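Local coordinates for protein putative ribose operon repressor (Burkholderia thailandensis, PDB 3EGC) that probably acts as a LacI-family transcriptional repressor, binding regulatory DNA under the control of a periplasmic-binding-protein-like sugar-binding domain, at residues Ala92-Leu97 with Leu137-Glu142; Ala104-Asn109 with Glu264-Thr269; His125-Ala130 with Gln160-Ala165; Gly176-Leu181 with Leu205-Leu210. All coordinates share one frame; numbering follows the deposited sequence.

Interaction 1. Residues Ala92-Leu97 with Leu137-Glu142; sequences AVNREL and LMTSRE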
loop_
_atom_site.group_PDB
_atom_site.type_symbol
_atom_site.label_atom_id
_atom_site.label_comp_id
_atom_site.label_asym_id
_atom_site.label_seq_id
_atom_site.Cartn_x
_atom_site.Cartn_y
_atom_site.Cartn_z
ATOM N N ALA A 92 13.541 13.560 -8.477
ATOM C CA ALA A 92 12.124 13.262 -8.610
ATOM C C ALA A 92 11.922 11.795 -8.950
ATOM O O ALA A 92 12.734 11.197 -9.685
ATOM C CB ALA A 92 11.466 14.168 -9.715
ATOM N N VAL A 93 10.810 11.235 -8.484
ATOM C CA VAL A 93 10.433 9.871 -8.967
ATOM C C VAL A 93 9.053 9.985 -9.555
ATOM O O VAL A 93 8.256 10.888 -9.117
ATOM C CB VAL A 93 10.387 8.808 -7.815
ATOM C CG1 VAL A 93 11.759 8.566 -7.302
ATOM C CG2 VAL A 93 9.429 9.294 -6.674
ATOM N N ASN A 94 8.782 9.071 -10.501
ATOM C CA ASN A 94 7.467 8.823 -11.057
ATOM C C ASN A 94 7.090 9.903 -12.084
ATOM O O ASN A 94 6.729 9.583 -13.251
ATOM C CB ASN A 94 6.430 8.627 -9.944
ATOM C CG ASN A 94 4.979 8.584 -10.452
ATOM O OD1 ASN A 94 4.115 9.331 -9.959
ATOM N ND2 ASN A 94 4.711 7.752 -11.421
ATOM N N ARG A 95 7.195 11.163 -11.652
ATOM C CA ARG A 95 6.915 12.317 -12.509
ATOM C C ARG A 95 8.147 13.220 -12.481
ATOM O O ARG A 95 8.688 13.452 -11.411
ATOM C CB ARG A 95 5.681 13.130 -12.027
ATOM C CG ARG A 95 4.347 12.506 -12.380
ATOM C CD ARG A 95 3.569 12.055 -11.192
ATOM N NE ARG A 95 2.873 13.152 -10.522
ATOM C CZ ARG A 95 1.761 13.042 -9.799
ATOM N NH1 ARG A 95 1.136 11.883 -9.640
ATOM N NH2 ARG A 95 1.271 14.128 -9.225
ATOM N N GLU A 96 8.553 13.736 -13.637
ATOM C CA GLU A 96 9.737 14.580 -13.717
ATOM C C GLU A 96 9.420 15.999 -13.228
ATOM O O GLU A 96 8.251 16.419 -13.171
ATOM C CB GLU A 96 10.279 14.609 -15.153
ATOM C CG GLU A 96 9.347 15.346 -16.041
ATOM C CD GLU A 96 9.703 15.241 -17.513
ATOM O OE1 GLU A 96 9.329 15.899 -18.339
ATOM O OE2 GLU A 96 10.390 14.530 -18.040
ATOM N N LEU A 97 10.463 16.749 -12.887
ATOM C CA LEU A 97 10.308 18.122 -12.437
ATOM C C LEU A 97 10.513 19.120 -13.571
ATOM O O LEU A 97 9.765 20.105 -13.676
ATOM C CB LEU A 97 11.302 18.423 -11.337
ATOM C CG LEU A 97 10.850 18.441 -9.883
ATOM C CD1 LEU A 97 9.415 17.970 -9.761
ATOM C CD2 LEU A 97 11.829 17.640 -8.994
ATOM N N LEU A 137 -0.620 15.284 -16.190
ATOM C CA LEU A 137 0.572 14.606 -15.644
ATOM C C LEU A 137 1.416 13.959 -16.697
ATOM O O LEU A 137 0.915 13.532 -17.706
ATOM C CB LEU A 137 0.184 13.525 -14.602
ATOM C CG LEU A 137 -0.529 14.021 -13.384
ATOM C CD1 LEU A 137 -1.147 12.853 -12.646
ATOM C CD2 LEU A 137 0.468 14.819 -12.505
ATOM N N MET A 138 2.700 13.867 -16.433
ATOM C CA MET A 138 3.636 13.201 -17.313
ATOM C C MET A 138 3.212 11.724 -17.525
ATOM O O MET A 138 3.271 11.175 -18.641
ATOM C CB MET A 138 5.051 13.299 -16.711
ATOM C CG MET A 138 6.191 12.877 -17.645
ATOM S SD MET A 138 7.708 12.189 -16.825
ATOM C CE MET A 138 7.016 10.592 -16.477
ATOM N N THR A 139 2.795 11.087 -16.459
ATOM C CA THR A 139 2.438 9.694 -16.550
ATOM C C THR A 139 1.205 9.478 -17.439
ATOM O O THR A 139 1.260 8.699 -18.382
ATOM C CB THR A 139 2.202 9.098 -15.170
ATOM O OG1 THR A 139 1.245 9.931 -14.486
ATOM C CG2 THR A 139 3.540 9.027 -14.390
ATOM N N SER A 140 0.123 10.204 -17.180
ATOM C CA SER A 140 -1.054 10.188 -18.049
ATOM C C SER A 140 -0.709 10.499 -19.475
ATOM O O SER A 140 -1.225 9.842 -20.375
ATOM C CB SER A 140 -2.078 11.223 -17.638
ATOM O OG SER A 140 -2.335 11.128 -16.297
ATOM N N ARG A 141 0.125 11.533 -19.679
ATOM C CA ARG A 141 0.459 11.965 -21.018
ATOM C C ARG A 141 1.197 10.810 -21.761
ATOM O O ARG A 141 0.883 10.462 -22.883
ATOM C CB ARG A 141 1.304 13.258 -20.932
ATOM C CG ARG A 141 0.804 14.392 -21.760
ATOM C CD ARG A 141 0.549 15.694 -21.016
ATOM N NE ARG A 141 1.399 15.986 -19.861
ATOM C CZ ARG A 141 2.707 16.119 -19.947
ATOM N NH1 ARG A 141 3.425 16.411 -18.871
ATOM N NH2 ARG A 141 3.274 15.941 -21.134
ATOM N N GLU A 142 2.172 10.213 -21.110
ATOM C CA GLU A 142 2.993 9.228 -21.768
ATOM C C GLU A 142 2.260 7.906 -21.992
ATOM O O GLU A 142 2.460 7.239 -22.989
ATOM C CB GLU A 142 4.287 8.997 -21.006
ATOM C CG GLU A 142 5.318 10.073 -21.132
ATOM C CD GLU A 142 6.517 9.769 -20.235
ATOM O OE1 GLU A 142 7.479 10.549 -20.243
ATOM O OE2 GLU A 142 6.494 8.747 -19.515
#
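Met138, Thr139 and Leu137, at the start of helix 138-153, close on the loop Asn94-Glu96 that follows strand 90-93. The tight part takes in all three. With its CG anti to the backbone N (chi1 -169°) and the chain turned at its last torsion (chi3 77°), Met138 lays its thioether against the loop backbone: CE lies 3.4 Å from Asn94 O, while SD accepts a weak hydrogen bond from Glu96 N at 3.6 Å. The Glu96 side chain runs across this sulfur from CB to the carboxylate, CG of Glu96 coming nearest to SD of Met138 at 3.6 Å, and the two side chains cross at about a right angle. Thr139 contributes its methyl, CG2, which sits 3.4 Å from Asn94 O and also meets the amide nitrogen ND2 of Asn94. Leu137, the N-cap residue, puts CD2 over one face of the buried Arg95 guanidinium, 3.2 Å above its plane and displaced toward the rim. The Arg95 chain bends at chi2 and chi3 to reach it, and NH2 also makes a weak, long ion pair with Glu48. The periplasmic-binding-protein fold has two lobes, and here the carboxy end of a strand in one lobe meets the amino end of a helix in the other, close to the middle of the chain. Leu106 of strand 103-107 touches both Met138 and Glu96 and extends the apolar packing. The loose side is that of the partly exposed Glu96 carboxylate, which faces Arg141 and Glu142 without contact: its OE1 stays 5.9 Å from NH1 of Arg141.

Interaction 2. Residues Ala104-Asn109 with Glu264-Thr269; sequences AVLSEN and EMRLQT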
loop_
_atom_site.group_PDB
_atom_site.type_symbol
_atom_site.label_atom_id
_atom_site.label_comp_id
_atom_site.label_asym_id
_atom_site.label_seq_id
_atom_site.Cartn_x
_atom_site.Cartn_y
_atom_site.Cartn_z
ATOM N N ALA A 104 15.824 12.614 -12.181
ATOM C CA ALA A 104 14.560 11.949 -12.260
ATOM C C ALA A 104 14.778 10.436 -12.483
ATOM O O ALA A 104 15.687 10.021 -13.230
ATOM C CB ALA A 104 13.787 12.563 -13.358
ATOM N N VAL A 105 13.957 9.641 -11.795
ATOM C CA VAL A 105 13.823 8.227 -11.991
ATOM C C VAL A 105 12.359 7.924 -12.350
ATOM O O VAL A 105 11.479 7.967 -11.493
ATOM C CB VAL A 105 14.167 7.417 -10.715
ATOM C CG1 VAL A 105 14.088 5.872 -11.021
ATOM C CG2 VAL A 105 15.511 7.842 -10.172
ATOM N N LEU A 106 12.140 7.551 -13.606
ATOM C CA LEU A 106 10.853 7.359 -14.186
ATOM C C LEU A 106 10.693 5.924 -14.777
ATOM O O LEU A 106 11.650 5.228 -14.974
ATOM C CB LEU A 106 10.703 8.395 -15.303
ATOM C CG LEU A 106 11.128 9.831 -14.944
ATOM C CD1 LEU A 106 11.134 10.751 -16.243
ATOM C CD2 LEU A 106 10.227 10.429 -13.845
ATOM N N SER A 107 9.472 5.522 -15.085
ATOM C CA SER A 107 9.251 4.261 -15.825
ATOM C C SER A 107 9.235 4.488 -17.323
ATOM O O SER A 107 9.063 5.634 -17.776
ATOM C CB SER A 107 7.928 3.594 -15.434
ATOM O OG SER A 107 7.967 3.180 -14.080
ATOM N N GLU A 108 9.380 3.402 -18.083
ATOM C CA GLU A 108 9.156 3.476 -19.542
ATOM C C GLU A 108 7.658 3.453 -19.935
ATOM O O GLU A 108 7.131 2.473 -20.521
ATOM C CB GLU A 108 9.999 2.443 -20.318
ATOM C CG GLU A 108 9.630 0.976 -20.022
ATOM C CD GLU A 108 10.695 -0.026 -20.482
ATOM O OE1 GLU A 108 11.730 0.398 -21.063
ATOM O OE2 GLU A 108 10.480 -1.236 -20.264
ATOM N N ASN A 109 6.970 4.540 -19.622
ATOM C CA ASN A 109 5.502 4.578 -19.797
ATOM C C ASN A 109 4.960 4.387 -21.221
ATOM O O ASN A 109 4.089 3.537 -21.434
ATOM C CB ASN A 109 4.919 5.836 -19.203
ATOM C CG ASN A 109 5.261 6.002 -17.707
ATOM O OD1 ASN A 109 4.911 5.155 -16.890
ATOM N ND2 ASN A 109 5.867 7.130 -17.359
ATOM N N GLU A 264 18.223 11.757 -15.959
ATOM C CA GLU A 264 16.941 11.126 -16.161
ATOM C C GLU A 264 17.132 9.650 -16.405
ATOM O O GLU A 264 17.757 9.233 -17.345
ATOM C CB GLU A 264 16.129 11.763 -17.311
ATOM C CG GLU A 264 14.857 10.944 -17.674
ATOM C CD GLU A 264 13.927 11.597 -18.718
ATOM O OE1 GLU A 264 13.910 12.863 -18.801
ATOM O OE2 GLU A 264 13.227 10.848 -19.462
ATOM N N MET A 265 16.589 8.840 -15.515
ATOM C CA MET A 265 16.654 7.405 -15.684
ATOM C C MET A 265 15.291 6.882 -16.061
ATOM O O MET A 265 14.300 7.156 -15.404
ATOM C CB MET A 265 17.089 6.703 -14.411
ATOM C CG MET A 265 18.577 6.323 -14.328
ATOM S SD MET A 265 19.102 5.691 -12.702
ATOM C CE MET A 265 19.030 3.929 -13.121
ATOM N N ARG A 266 15.249 6.107 -17.133
ATOM C CA ARG A 266 14.043 5.401 -17.474
ATOM C C ARG A 266 14.207 3.922 -17.143
ATOM O O ARG A 266 15.082 3.253 -17.693
ATOM C CB ARG A 266 13.755 5.573 -18.958
ATOM C CG ARG A 266 13.366 6.987 -19.312
ATOM C CD ARG A 266 11.886 7.220 -19.057
ATOM N NE ARG A 266 11.492 8.582 -19.330
ATOM C CZ ARG A 266 10.234 9.035 -19.283
ATOM N NH1 ARG A 266 9.209 8.192 -18.971
ATOM N NH2 ARG A 266 9.987 10.321 -19.546
ATOM N N LEU A 267 13.337 3.403 -16.291
ATOM C CA LEU A 267 13.438 2.002 -15.861
ATOM C C LEU A 267 12.477 1.013 -16.591
ATOM O O LEU A 267 11.328 1.302 -16.850
ATOM C CB LEU A 267 13.196 1.908 -14.375
ATOM C CG LEU A 267 14.403 1.833 -13.450
ATOM C CD1 LEU A 267 15.727 2.476 -14.009
ATOM C CD2 LEU A 267 14.098 2.238 -11.977
ATOM N N GLN A 268 12.983 -0.162 -16.906
ATOM C CA GLN A 268 12.224 -1.179 -17.586
ATOM C C GLN A 268 10.989 -1.668 -16.793
ATOM O O GLN A 268 11.045 -1.973 -15.574
ATOM C CB GLN A 268 13.176 -2.350 -17.914
ATOM C CG GLN A 268 12.578 -3.801 -18.008
ATOM C CD GLN A 268 13.710 -4.892 -18.058
ATOM O OE1 GLN A 268 14.251 -5.332 -17.045
ATOM N NE2 GLN A 268 14.075 -5.284 -19.241
ATOM N N THR A 269 9.881 -1.719 -17.491
ATOM C CA THR A 269 8.663 -2.274 -17.027
ATOM C C THR A 269 8.485 -3.637 -17.733
ATOM O O THR A 269 9.087 -3.927 -18.785
ATOM C CB THR A 269 7.476 -1.372 -17.435
ATOM O OG1 THR A 269 7.328 -1.356 -18.851
ATOM C CG2 THR A 269 7.721 -0.003 -16.998
#
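The Arg266 guanidinium carries Leu106 CD1 over one face, 3.4 Å above the plane and offset toward the rim, while Ser107 O and Glu264 OE2 meet its edge in plane. It rides on two neighbouring parallel strands, 103-107 and 264-272, in the open sheet of a LacI-type periplasmic-binding-protein fold; the short segments 104-107 and 264-267 run 24° apart. A bend at chi2 (-83°) carries the guanidinium across to strand 103-107, over Leu106, while Glu264 reaches out to it from its own strand. At the edge, NH1 of Arg266 gives a hydrogen bond to Ser107 O at 2.8 Å, and NE forms a salt bridge with Glu264 OE2. Glu142 of helix 138-153 takes NH2 in a second salt bridge, so two carboxylates share this one charge. Asn109 ND2 merely comes near NH1 of Arg266, at 3.9 Å; its amide is bonded to Arg143 through OD1 and to Glu142 through ND2.

Backbone bonds alternate between the strands: Met265 N to Ala104 O, Leu106 N to Met265 O at 2.8 Å, and Leu267 N to Leu106 O. On the face of Val105 and Leu267, CG1 of the former meets CD2 of the latter at 3.8 Å, and helix 241-257 covers both. Beyond the strand, Glu108 N bonds to Leu267 O. The Glu108 side chain spans the gap to the other segment, with OE1 salt-bridged to Arg111 and OE2 accepting Thr269 N at 2.9 Å from above the carboxylate plane.

Interaction 3. Residues His125-Ala130 with Gln160-Ala165; sequences HTRIGA and QEWIAA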
loop_
_atom_site.group_PDB
_atom_site.type_symbol
_atom_site.label_atom_id
_atom_site.label_comp_id
_atom_site.label_asym_id
_atom_site.label_seq_id
_atom_site.Cartn_x
_atom_site.Cartn_y
_atom_site.Cartn_z
ATOM N N HIS A 125 -9.429 -6.859 -30.451
ATOM C CA HIS A 125 -10.146 -5.611 -30.106
ATOM C C HIS A 125 -9.875 -4.519 -31.129
ATOM O O HIS A 125 -8.734 -4.334 -31.518
ATOM C CB HIS A 125 -9.819 -5.103 -28.691
ATOM C CG HIS A 125 -10.333 -5.987 -27.600
ATOM N ND1 HIS A 125 -11.653 -6.000 -27.206
ATOM C CD2 HIS A 125 -9.693 -6.886 -26.814
ATOM C CE1 HIS A 125 -11.805 -6.890 -26.233
ATOM N NE2 HIS A 125 -10.622 -7.424 -25.966
ATOM N N THR A 126 -10.917 -3.805 -31.543
ATOM C CA THR A 126 -10.726 -2.685 -32.448
ATOM C C THR A 126 -11.294 -1.378 -31.851
ATOM O O THR A 126 -10.830 -0.299 -32.139
ATOM C CB THR A 126 -11.375 -2.962 -33.829
ATOM O OG1 THR A 126 -12.799 -3.188 -33.662
ATOM C CG2 THR A 126 -10.695 -4.145 -34.515
ATOM N N ARG A 127 -12.323 -1.505 -31.032
ATOM C CA ARG A 127 -12.861 -0.372 -30.282
ATOM C C ARG A 127 -12.135 -0.328 -28.941
ATOM O O ARG A 127 -12.575 -0.930 -27.958
ATOM C CB ARG A 127 -14.365 -0.517 -30.089
ATOM C CG ARG A 127 -15.196 -0.191 -31.392
ATOM C CD ARG A 127 -16.711 -0.380 -31.138
ATOM N NE ARG A 127 -17.130 -1.792 -31.317
ATOM C CZ ARG A 127 -18.091 -2.391 -30.625
ATOM N NH1 ARG A 127 -18.391 -3.677 -30.862
ATOM N NH2 ARG A 127 -18.750 -1.710 -29.688
ATOM N N ILE A 128 -11.013 0.386 -28.903
ATOM C CA ILE A 128 -10.235 0.404 -27.703
ATOM C C ILE A 128 -10.120 1.798 -27.097
ATOM O O ILE A 128 -9.778 2.735 -27.790
ATOM C CB ILE A 128 -8.834 -0.208 -27.941
ATOM C CG1 ILE A 128 -8.991 -1.646 -28.445
ATOM C CG2 ILE A 128 -8.019 -0.149 -26.671
ATOM C CD1 ILE A 128 -7.682 -2.308 -28.788
ATOM N N GLY A 129 -10.382 1.918 -25.801
ATOM C CA GLY A 129 -10.274 3.196 -25.143
ATOM C C GLY A 129 -9.202 3.225 -24.037
ATOM O O GLY A 129 -8.552 2.220 -23.735
ATOM N N ALA A 130 -9.043 4.382 -23.439
ATOM C CA ALA A 130 -8.069 4.585 -22.415
ATOM C C ALA A 130 -8.632 5.518 -21.308
ATOM O O ALA A 130 -9.157 6.552 -21.595
ATOM C CB ALA A 130 -6.775 5.207 -23.032
ATOM N N GLN A 160 -11.927 10.259 -29.875
ATOM C CA GLN A 160 -11.674 11.041 -28.680
ATOM C C GLN A 160 -12.581 10.670 -27.548
ATOM O O GLN A 160 -12.120 10.686 -26.419
ATOM C CB GLN A 160 -11.821 12.555 -28.910
ATOM C CG GLN A 160 -10.523 13.353 -28.986
ATOM C CD GLN A 160 -9.598 13.173 -27.772
ATOM O OE1 GLN A 160 -8.391 13.060 -27.935
ATOM N NE2 GLN A 160 -10.166 13.117 -26.577
ATOM N N GLU A 161 -13.853 10.382 -27.844
ATOM C CA GLU A 161 -14.825 10.038 -26.810
ATOM C C GLU A 161 -14.530 8.658 -26.122
ATOM O O GLU A 161 -15.236 8.240 -25.177
ATOM C CB GLU A 161 -16.243 10.083 -27.357
ATOM C CG GLU A 161 -16.500 9.141 -28.545
ATOM C CD GLU A 161 -16.323 9.815 -29.902
ATOM O OE1 GLU A 161 -16.997 9.314 -30.823
ATOM O OE2 GLU A 161 -15.545 10.780 -30.051
ATOM N N TRP A 162 -13.491 7.972 -26.609
ATOM C CA TRP A 162 -13.020 6.730 -26.003
ATOM C C TRP A 162 -11.949 7.042 -24.905
ATOM O O TRP A 162 -11.539 6.156 -24.139
ATOM C CB TRP A 162 -12.429 5.784 -27.068
ATOM C CG TRP A 162 -13.427 5.225 -28.053
ATOM C CD1 TRP A 162 -14.791 5.235 -27.939
ATOM C CD2 TRP A 162 -13.126 4.516 -29.281
ATOM N NE1 TRP A 162 -15.349 4.614 -29.026
ATOM C CE2 TRP A 162 -14.353 4.165 -29.865
ATOM C CE3 TRP A 162 -11.929 4.159 -29.937
ATOM C CZ2 TRP A 162 -14.433 3.449 -31.073
ATOM C CZ3 TRP A 162 -11.994 3.482 -31.138
ATOM C CH2 TRP A 162 -13.238 3.135 -31.707
ATOM N N ILE A 163 -11.506 8.300 -24.868
ATOM C CA ILE A 163 -10.478 8.770 -23.925
ATOM C C ILE A 163 -11.095 9.501 -22.720
ATOM O O ILE A 163 -11.969 10.339 -22.871
ATOM C CB ILE A 163 -9.480 9.729 -24.594
ATOM C CG1 ILE A 163 -9.027 9.201 -25.983
ATOM C CG2 ILE A 163 -8.256 9.992 -23.680
ATOM C CD1 ILE A 163 -7.921 8.255 -25.956
ATOM N N ALA A 164 -10.634 9.189 -21.526
ATOM C CA ALA A 164 -11.095 9.943 -20.347
ATOM C C ALA A 164 -9.911 10.156 -19.410
ATOM O O ALA A 164 -9.046 9.285 -19.293
ATOM C CB ALA A 164 -12.216 9.250 -19.629
ATOM N N ALA A 165 -9.887 11.332 -18.782
ATOM C CA ALA A 165 -8.758 11.744 -17.934
ATOM C C ALA A 165 -9.283 12.024 -16.571
ATOM O O ALA A 165 -10.355 12.604 -16.476
ATOM C CB ALA A 165 -8.116 12.978 -18.460
#
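Trp162 has its CG beside the backbone N (chi1 -68°), and a small second torsion (chi2 -15°) swings the six-membered ring back along the strand of Gly129 toward Arg127. There Arg127 CA makes a CH-pi contact over the ring face, 4.2 Å from the centroid. The unit is a beta-alpha-beta crossover: strand 128-131 leads through helix 138-153 into the short strand 163-164, which lies parallel to the first at the end of the sheet. Arg127 keeps its own CG beside the backbone N (chi1 -76°), placing CG 3.7 Å from Trp162 CZ2; its guanidinium leads away, and NH2 bonds to Arg186 O. The indole NE1 is held by Asp185 O, which fixes the ring from its other end. Obliquely to the ring, Ile128 O comes 3.4 Å from Trp162 CE3. The strands come close here, Gly129 CA lying 3.4 Å from Trp162 O. Ala130 pairs with Ile163, and both side chains lie on one face of the sheet, toward which Leu144 and Phe147 of helix 138-153 also pack against Ile163. Two backbone bonds complete the bridge: Ala130 N gives to Trp162 O at 3.1 Å, and Ala164 N to Ala130 O at 3.0 Å.

Interaction 4. Residues Gly176-Leu181 with Leu205-Leu210; sequences GAIKVL and LNVLGL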
loop_
_atom_site.group_PDB
_atom_site.type_symbol
_atom_site.label_atom_id
_atom_site.label_comp_id
_atom_site.label_asym_id
_atom_site.label_seq_id
_atom_site.Cartn_x
_atom_site.Cartn_y
_atom_site.Cartn_z
ATOM N N GLY A 176 -15.155 8.919 -15.512
ATOM C CA GLY A 176 -14.594 8.872 -16.836
ATOM C C GLY A 176 -14.932 7.540 -17.511
ATOM O O GLY A 176 -15.293 7.513 -18.684
ATOM N N ALA A 177 -14.786 6.424 -16.777
ATOM C CA ALA A 177 -15.111 5.148 -17.365
ATOM C C ALA A 177 -16.607 5.090 -17.726
ATOM O O ALA A 177 -16.987 4.726 -18.839
ATOM C CB ALA A 177 -14.734 4.018 -16.472
ATOM N N ILE A 178 -17.446 5.466 -16.769
ATOM C CA ILE A 178 -18.878 5.493 -16.967
ATOM C C ILE A 178 -19.224 6.296 -18.260
ATOM O O ILE A 178 -20.062 5.876 -19.105
ATOM C CB ILE A 178 -19.606 6.082 -15.740
ATOM C CG1 ILE A 178 -19.651 5.075 -14.610
ATOM C CG2 ILE A 178 -21.011 6.530 -16.126
ATOM C CD1 ILE A 178 -20.363 5.516 -13.312
ATOM N N LYS A 179 -18.563 7.439 -18.409
ATOM C CA LYS A 179 -18.710 8.233 -19.607
ATOM C C LYS A 179 -18.244 7.603 -20.919
ATOM O O LYS A 179 -18.968 7.614 -21.921
ATOM C CB LYS A 179 -18.094 9.621 -19.434
ATOM C CG LYS A 179 -18.273 10.529 -20.665
ATOM C CD LYS A 179 -17.716 11.888 -20.394
ATOM C CE LYS A 179 -18.487 12.956 -21.210
ATOM N NZ LYS A 179 -18.027 13.004 -22.647
ATOM N N VAL A 180 -17.039 7.075 -20.974
ATOM C CA VAL A 180 -16.661 6.451 -22.229
ATOM C C VAL A 180 -17.419 5.150 -22.539
ATOM O O VAL A 180 -17.631 4.833 -23.664
ATOM C CB VAL A 180 -15.125 6.379 -22.482
ATOM C CG1 VAL A 180 -14.352 7.174 -21.450
ATOM C CG2 VAL A 180 -14.646 4.933 -22.663
ATOM N N LEU A 181 -17.865 4.445 -21.524
ATOM C CA LEU A 181 -18.538 3.181 -21.726
ATOM C C LEU A 181 -20.045 3.302 -22.029
ATOM O O LEU A 181 -20.671 2.323 -22.396
ATOM C CB LEU A 181 -18.287 2.247 -20.538
ATOM C CG LEU A 181 -16.871 1.682 -20.372
ATOM C CD1 LEU A 181 -16.763 1.067 -19.019
ATOM C CD2 LEU A 181 -16.549 0.655 -21.430
ATOM N N LEU A 205 -18.078 -0.567 -14.534
ATOM C CA LEU A 205 -18.669 -1.732 -15.182
ATOM C C LEU A 205 -19.989 -2.117 -14.526
ATOM O O LEU A 205 -21.050 -2.107 -15.169
ATOM C CB LEU A 205 -17.714 -2.912 -15.234
ATOM C CG LEU A 205 -16.564 -2.697 -16.239
ATOM C CD1 LEU A 205 -15.586 -3.872 -16.228
ATOM C CD2 LEU A 205 -17.078 -2.414 -17.651
ATOM N N ASN A 206 -19.945 -2.384 -13.235
ATOM C CA ASN A 206 -21.165 -2.788 -12.612
ATOM C C ASN A 206 -22.162 -1.712 -12.182
ATOM O O ASN A 206 -23.307 -2.016 -11.899
ATOM C CB ASN A 206 -20.968 -3.986 -11.654
ATOM C CG ASN A 206 -20.395 -3.622 -10.323
ATOM O OD1 ASN A 206 -19.519 -4.347 -9.802
ATOM N ND2 ASN A 206 -20.941 -2.577 -9.702
ATOM N N VAL A 207 -21.751 -0.451 -12.227
ATOM C CA VAL A 207 -22.704 0.634 -12.230
ATOM C C VAL A 207 -23.529 0.565 -13.544
ATOM O O VAL A 207 -24.735 0.710 -13.549
ATOM C CB VAL A 207 -22.013 1.999 -12.137
ATOM C CG1 VAL A 207 -22.934 3.074 -12.629
ATOM C CG2 VAL A 207 -21.571 2.301 -10.711
ATOM N N LEU A 208 -22.853 0.324 -14.661
ATOM C CA LEU A 208 -23.490 0.218 -15.957
ATOM C C LEU A 208 -24.134 -1.173 -16.236
ATOM O O LEU A 208 -24.859 -1.346 -17.218
ATOM C CB LEU A 208 -22.484 0.576 -17.029
ATOM C CG LEU A 208 -22.096 2.049 -17.093
ATOM C CD1 LEU A 208 -21.116 2.284 -18.211
ATOM C CD2 LEU A 208 -23.296 2.961 -17.305
ATOM N N GLY A 209 -23.886 -2.147 -15.369
ATOM C CA GLY A 209 -24.354 -3.509 -15.610
ATOM C C GLY A 209 -23.521 -4.241 -16.683
ATOM O O GLY A 209 -23.983 -5.193 -17.313
ATOM N N LEU A 210 -22.270 -3.821 -16.875
ATOM C CA LEU A 210 -21.438 -4.468 -17.883
ATOM C C LEU A 210 -20.557 -5.546 -17.290
ATOM O O LEU A 210 -20.302 -5.555 -16.119
ATOM C CB LEU A 210 -20.621 -3.455 -18.679
ATOM C CG LEU A 210 -21.398 -2.353 -19.433
ATOM C CD1 LEU A 210 -20.462 -1.367 -20.126
ATOM C CD2 LEU A 210 -22.300 -3.004 -20.457
#
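Apolar side-chain packing carries the contact between Ile178 and Leu181 of helix 174-181 and the end of helix 195-208. Toward its outer side, Ile178 extends CG1 and CD1 (chi2 -179°) to the exposed Val207, whose CG1 lies 3.6 Å from CD1 of Ile178; the two side chains meet at about a right angle. Deeper in, Leu181 reaches two leucines with different atoms. Its CD1 meets CD2 of Leu205 at 3.8 Å, and its CB is touched by CD1 of Leu208 at 3.7 Å. The tip of Leu208 thus fits against helix 174-181 between CB of Leu181 and the backbone O of Ile178, the latter 3.8 Å from CD1 of Leu208. Beyond the helix end, Leu210 adds a looser contact from its CD1 to CB of Leu181.

The polar atoms nearby are served by bonds along the chain. Ile178 O accepts Thr182 OG1, and Leu210 N returns to Leu205 O at 2.7 Å across Gly209, which has positive phi just after the helix. This turn brings Leu210 back toward Leu181. The helices belong to one lobe of the periplasmic-binding-protein fold, where Leu190 of strand 189-192 backs Leu181. With methyl and methylene groups as the meeting surfaces, the pairing depends on shape and dispersion, without directional bonds between the segments.

Overall arrangement
Interactions 1 and 2 lie near the middle of the chain and touch. Strands 90-93 and 103-107 are neighbours in the sheet, and Glu142 of interaction 1 pairs with Arg266 and Asn109 of interaction 2, tying helix 138-153 to the strand pair. Interaction 1 is buried and held mostly by packing, whereas interaction 2 combines parallel-strand bonding with charge pairs at its partly exposed edge. Helix 138-153 also links strand 128-131 to strand 163-164, so it joins interaction 1 to interaction 3, about 21 Å away between centres. Interactions 3 and 4, farther out, touch where Val180 packs on the backbone of Glu161 and Trp162 and, with Gly176, on Ala164; the first joins backbone pairing with an indole lying on Arg127, the second is almost wholly apolar packing.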